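3-oxoacyl-(Acyl-carrier protein) synthase (Burkholderia xenovorans, PDB 4EFI) probably catalyses the condensation of an acyl group with malonyl-acyl carrier protein, as a beta-ketoacyl synthase III-like member of the thiolase superfamily. Local coordinates at residues A[10-15]-A[134-139]. Numbering follows the deposited sequence.
Sequences RELRTQ and ALWLGM
Leu12 meets Trp136 through a CH-pi contact: its CD1 lies 3.7 Å from the centroid of the five-membered ring and 13° off the ring normal, hence over the face. The methyl is displaced toward the CE2-NE1 side of that ring, Trp136 CE2 being the nearest ring atom to Leu12 CD1 at 3.6 Å. Leu12 CB adds a looser contact to Trp136 NE1 at 3.9 Å. With CG anti to the backbone N (chi1 165°), Trp136 carries its indole out from the helix flank to the strand, although its CB does not point there. Phe193 meets the same indole edge-to-face.

A second apolar contact comes from Thr14, whose CG2 reaches Trp136 CD1 at 3.8 Å from an oblique direction. The elements joined are strand 10-15, an outermost strand of one mixed sheet, and helix 130-143, which lies between the two sheets, consistent with the central helical layer of the alpha-beta-alpha-beta-alpha thiolase fold. Their segment axes approach to 8.9 Å at 50°, and all the close contacts between the two segments are made by side chains.

Beside Met139 the packing is van der Waals, with Thr14 OG1 3.7 Å from Met139 CB and 3.8 Å from Met139 SD. Beyond SD the terminal methyl CE leads away from the strand, and the Met139 side chain touches Ala17 and Ile19 of strand 17-26 of the other sheet.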
ATOM      1  N   ARG A  10      11.404   5.811 -13.941  1.00 14.17           N
ATOM      2  CA  ARG A  10      12.796   5.929 -13.503  1.00 13.93           C
ATOM      3  C   ARG A  10      13.273   4.630 -12.886  1.00 14.02           C
ATOM      4  O   ARG A  10      12.610   4.096 -11.996  1.00 14.29           O
ATOM      5  CB  ARG A  10      12.936   7.077 -12.476  1.00 14.78           C
ATOM      6  CG  ARG A  10      14.378   7.275 -11.920  1.00 17.43           C
ATOM      7  CD  ARG A  10      14.533   8.611 -11.149  1.00 16.05           C
ATOM      8  NE  ARG A  10      14.191   9.623 -12.103  1.00 16.35           N
ATOM      9  CZ  ARG A  10      15.004  10.149 -13.010  1.00 15.12           C
ATOM     10  NH1 ARG A  10      16.320   9.980 -12.970  1.00 17.50           N
ATOM     11  NH2 ARG A  10      14.484  10.922 -13.914  1.00 15.74           N
ATOM     12  N   GLU A  11      14.427   4.140 -13.320  1.00 14.52           N
ATOM     13  CA  GLU A  11      15.030   2.911 -12.801  1.00 14.18           C
ATOM     14  C   GLU A  11      16.086   3.232 -11.753  1.00 14.66           C
ATOM     15  O   GLU A  11      16.978   4.045 -11.990  1.00 17.97           O
ATOM     16  CB  GLU A  11      15.639   2.110 -13.951  1.00 15.96           C
ATOM     17  CG  GLU A  11      14.584   1.770 -14.974  1.00 15.47           C
ATOM     18  CD  GLU A  11      15.104   1.118 -16.233  1.00 18.76           C
ATOM     19  OE1 GLU A  11      16.308   0.742 -16.307  1.00 20.39           O
ATOM     20  OE2 GLU A  11      14.290   1.000 -17.180  1.00 20.00           O
ATOM     21  N   LEU A  12      15.955   2.603 -10.590  1.00 14.22           N
ATOM     22  CA  LEU A  12      16.737   2.938  -9.401  1.00 14.12           C
ATOM     23  C   LEU A  12      17.275   1.663  -8.775  1.00 14.51           C
ATOM     24  O   LEU A  12      16.649   0.617  -8.864  1.00 16.26           O
ATOM     25  CB  LEU A  12      15.865   3.664  -8.374  1.00 14.26           C
ATOM     26  CG  LEU A  12      15.326   5.000  -8.857  1.00 15.35           C
ATOM     27  CD1 LEU A  12      14.097   5.394  -8.048  1.00 16.78           C
ATOM     28  CD2 LEU A  12      16.418   6.062  -8.756  1.00 17.45           C
ATOM     29  N   ARG A  13      18.432   1.752  -8.147  1.00 15.31           N
ATOM     30  CA  ARG A  13      19.081   0.610  -7.514  1.00 16.30           C
ATOM     31  C   ARG A  13      19.618   1.046  -6.157  1.00 16.77           C
ATOM     32  O   ARG A  13      20.231   2.116  -6.037  1.00 17.39           O
ATOM     33  CB  ARG A  13      20.233   0.087  -8.378  1.00 19.95           C
ATOM     34  CG  ARG A  13      21.017  -1.066  -7.767  1.00 18.73           C
ATOM     35  CD  ARG A  13      22.356  -1.215  -8.505  1.00 24.45           C
ATOM     36  NE  ARG A  13      23.189  -2.303  -7.996  1.00 27.66           N
ATOM     37  CZ  ARG A  13      23.931  -2.222  -6.897  1.00 28.85           C
ATOM     38  NH1 ARG A  13      23.930  -1.108  -6.178  1.00 30.55           N
ATOM     39  NH2 ARG A  13      24.669  -3.256  -6.513  1.00 33.46           N
ATOM     40  N   THR A  14      19.389   0.240  -5.126  1.00 15.97           N
ATOM     41  CA  THR A  14      20.003   0.489  -3.832  1.00 16.09           C
ATOM     42  C   THR A  14      20.777  -0.757  -3.387  1.00 15.25           C
ATOM     43  O   THR A  14      20.578  -1.866  -3.896  1.00 17.11           O
ATOM     44  CB  THR A  14      18.970   0.853  -2.741  1.00 15.71           C
ATOM     45  OG1 THR A  14      18.087  -0.246  -2.517  1.00 15.28           O
ATOM     46  CG2 THR A  14      18.139   2.039  -3.144  1.00 15.36           C
ATOM     47  N   GLN A  15      21.697  -0.559  -2.454  1.00 15.65           N
ATOM     48  CA  GLN A  15      22.370  -1.648  -1.778  1.00 16.07           C
ATOM     49  C   GLN A  15      22.705  -1.202  -0.360  1.00 18.25           C
ATOM     50  O   GLN A  15      22.697  -0.010  -0.063  1.00 19.63           O
ATOM     51  CB  GLN A  15      23.615  -2.102  -2.532  1.00 23.97           C
ATOM     52  CG  GLN A  15      24.681  -1.078  -2.695  1.00 28.23           C
ATOM     53  CD  GLN A  15      25.831  -1.606  -3.556  1.00 34.32           C
ATOM     54  OE1 GLN A  15      26.072  -2.817  -3.624  1.00 41.00           O
ATOM     55  NE2 GLN A  15      26.515  -0.703  -4.244  1.00 40.77           N
ATOM     56  N   ALA A 134       8.209   4.010  -0.870  1.00 12.20           N
ATOM     57  CA  ALA A 134       8.664   4.114   0.515  1.00 12.86           C
ATOM     58  C   ALA A 134       9.887   3.240   0.776  1.00 11.86           C
ATOM     59  O   ALA A 134      10.836   3.662   1.452  1.00 12.51           O
ATOM     60  CB  ALA A 134       7.552   3.733   1.465  1.00 14.04           C
ATOM     61  N   LEU A 135       9.858   2.013   0.256  1.00 11.18           N
ATOM     62  CA  LEU A 135      11.011   1.124   0.386  1.00 12.55           C
ATOM     63  C   LEU A 135      12.242   1.748  -0.248  1.00 12.54           C
ATOM     64  O   LEU A 135      13.313   1.782   0.347  1.00 12.48           O
ATOM     65  CB  LEU A 135      10.732  -0.234  -0.283  1.00 12.52           C
ATOM     66  CG  LEU A 135       9.765  -1.181   0.426  1.00 13.51           C
ATOM     67  CD1 LEU A 135       9.560  -2.431  -0.415  1.00 14.40           C
ATOM     68  CD2 LEU A 135      10.257  -1.576   1.778  1.00 15.30           C
ATOM     69  N   TRP A 136      12.103   2.255  -1.469  1.00 12.62           N
ATOM     70  CA  TRP A 136      13.224   2.873  -2.142  1.00 12.33           C
ATOM     71  C   TRP A 136      13.759   4.072  -1.346  1.00 12.05           C
ATOM     72  O   TRP A 136      14.976   4.187  -1.127  1.00 13.04           O
ATOM     73  CB  TRP A 136      12.875   3.311  -3.576  1.00 13.20           C
ATOM     74  CG  TRP A 136      13.904   4.234  -4.087  1.00 13.40           C
ATOM     75  CD1 TRP A 136      15.158   3.913  -4.454  1.00 14.32           C
ATOM     76  CD2 TRP A 136      13.792   5.659  -4.185  1.00 14.92           C
ATOM     77  NE1 TRP A 136      15.866   5.058  -4.775  1.00 15.38           N
ATOM     78  CE2 TRP A 136      15.035   6.143  -4.619  1.00 15.88           C
ATOM     79  CE3 TRP A 136      12.749   6.570  -3.954  1.00 17.17           C
ATOM     80  CZ2 TRP A 136      15.263   7.510  -4.841  1.00 17.13           C
ATOM     81  CZ3 TRP A 136      12.977   7.913  -4.155  1.00 18.63           C
ATOM     82  CH2 TRP A 136      14.226   8.370  -4.595  1.00 17.18           C
ATOM     83  N   LEU A 137      12.864   4.951  -0.895  1.00 12.19           N
ATOM     84  CA  LEU A 137      13.328   6.149  -0.218  1.00 12.69           C
ATOM     85  C   LEU A 137      14.056   5.778   1.054  1.00 11.90           C
ATOM     86  O   LEU A 137      15.128   6.318   1.362  1.00 13.43           O
ATOM     87  CB  LEU A 137      12.176   7.094   0.083  1.00 14.63           C
ATOM     88  CG  LEU A 137      12.638   8.411   0.694  1.00 16.61           C
ATOM     89  CD1 LEU A 137      13.687   9.114  -0.172  1.00 22.47           C
ATOM     90  CD2 LEU A 137      11.424   9.291   0.876  1.00 21.68           C
ATOM     91  N   GLY A 138      13.480   4.873   1.814  1.00 11.53           N
ATOM     92  CA  GLY A 138      14.115   4.446   3.044  1.00 12.29           C
ATOM     93  C   GLY A 138      15.459   3.779   2.851  1.00 12.29           C
ATOM     94  O   GLY A 138      16.424   4.026   3.580  1.00 12.95           O
ATOM     95  N   MET A 139      15.548   2.918   1.839  1.00 11.42           N
ATOM     96  CA  MET A 139      16.805   2.246   1.552  1.00 12.89           C
ATOM     97  C   MET A 139      17.850   3.226   1.027  1.00 12.56           C
ATOM     98  O   MET A 139      19.033   3.099   1.329  1.00 14.07           O
ATOM     99  CB  MET A 139      16.615   1.065   0.588  1.00 13.21           C
ATOM    100  CG  MET A 139      15.813  -0.050   1.214  1.00 13.17           C
ATOM    101  SD  MET A 139      15.913  -1.592   0.284  1.00 14.78           S
ATOM    102  CE  MET A 139      15.246  -2.716   1.501  1.00 16.28           C
TER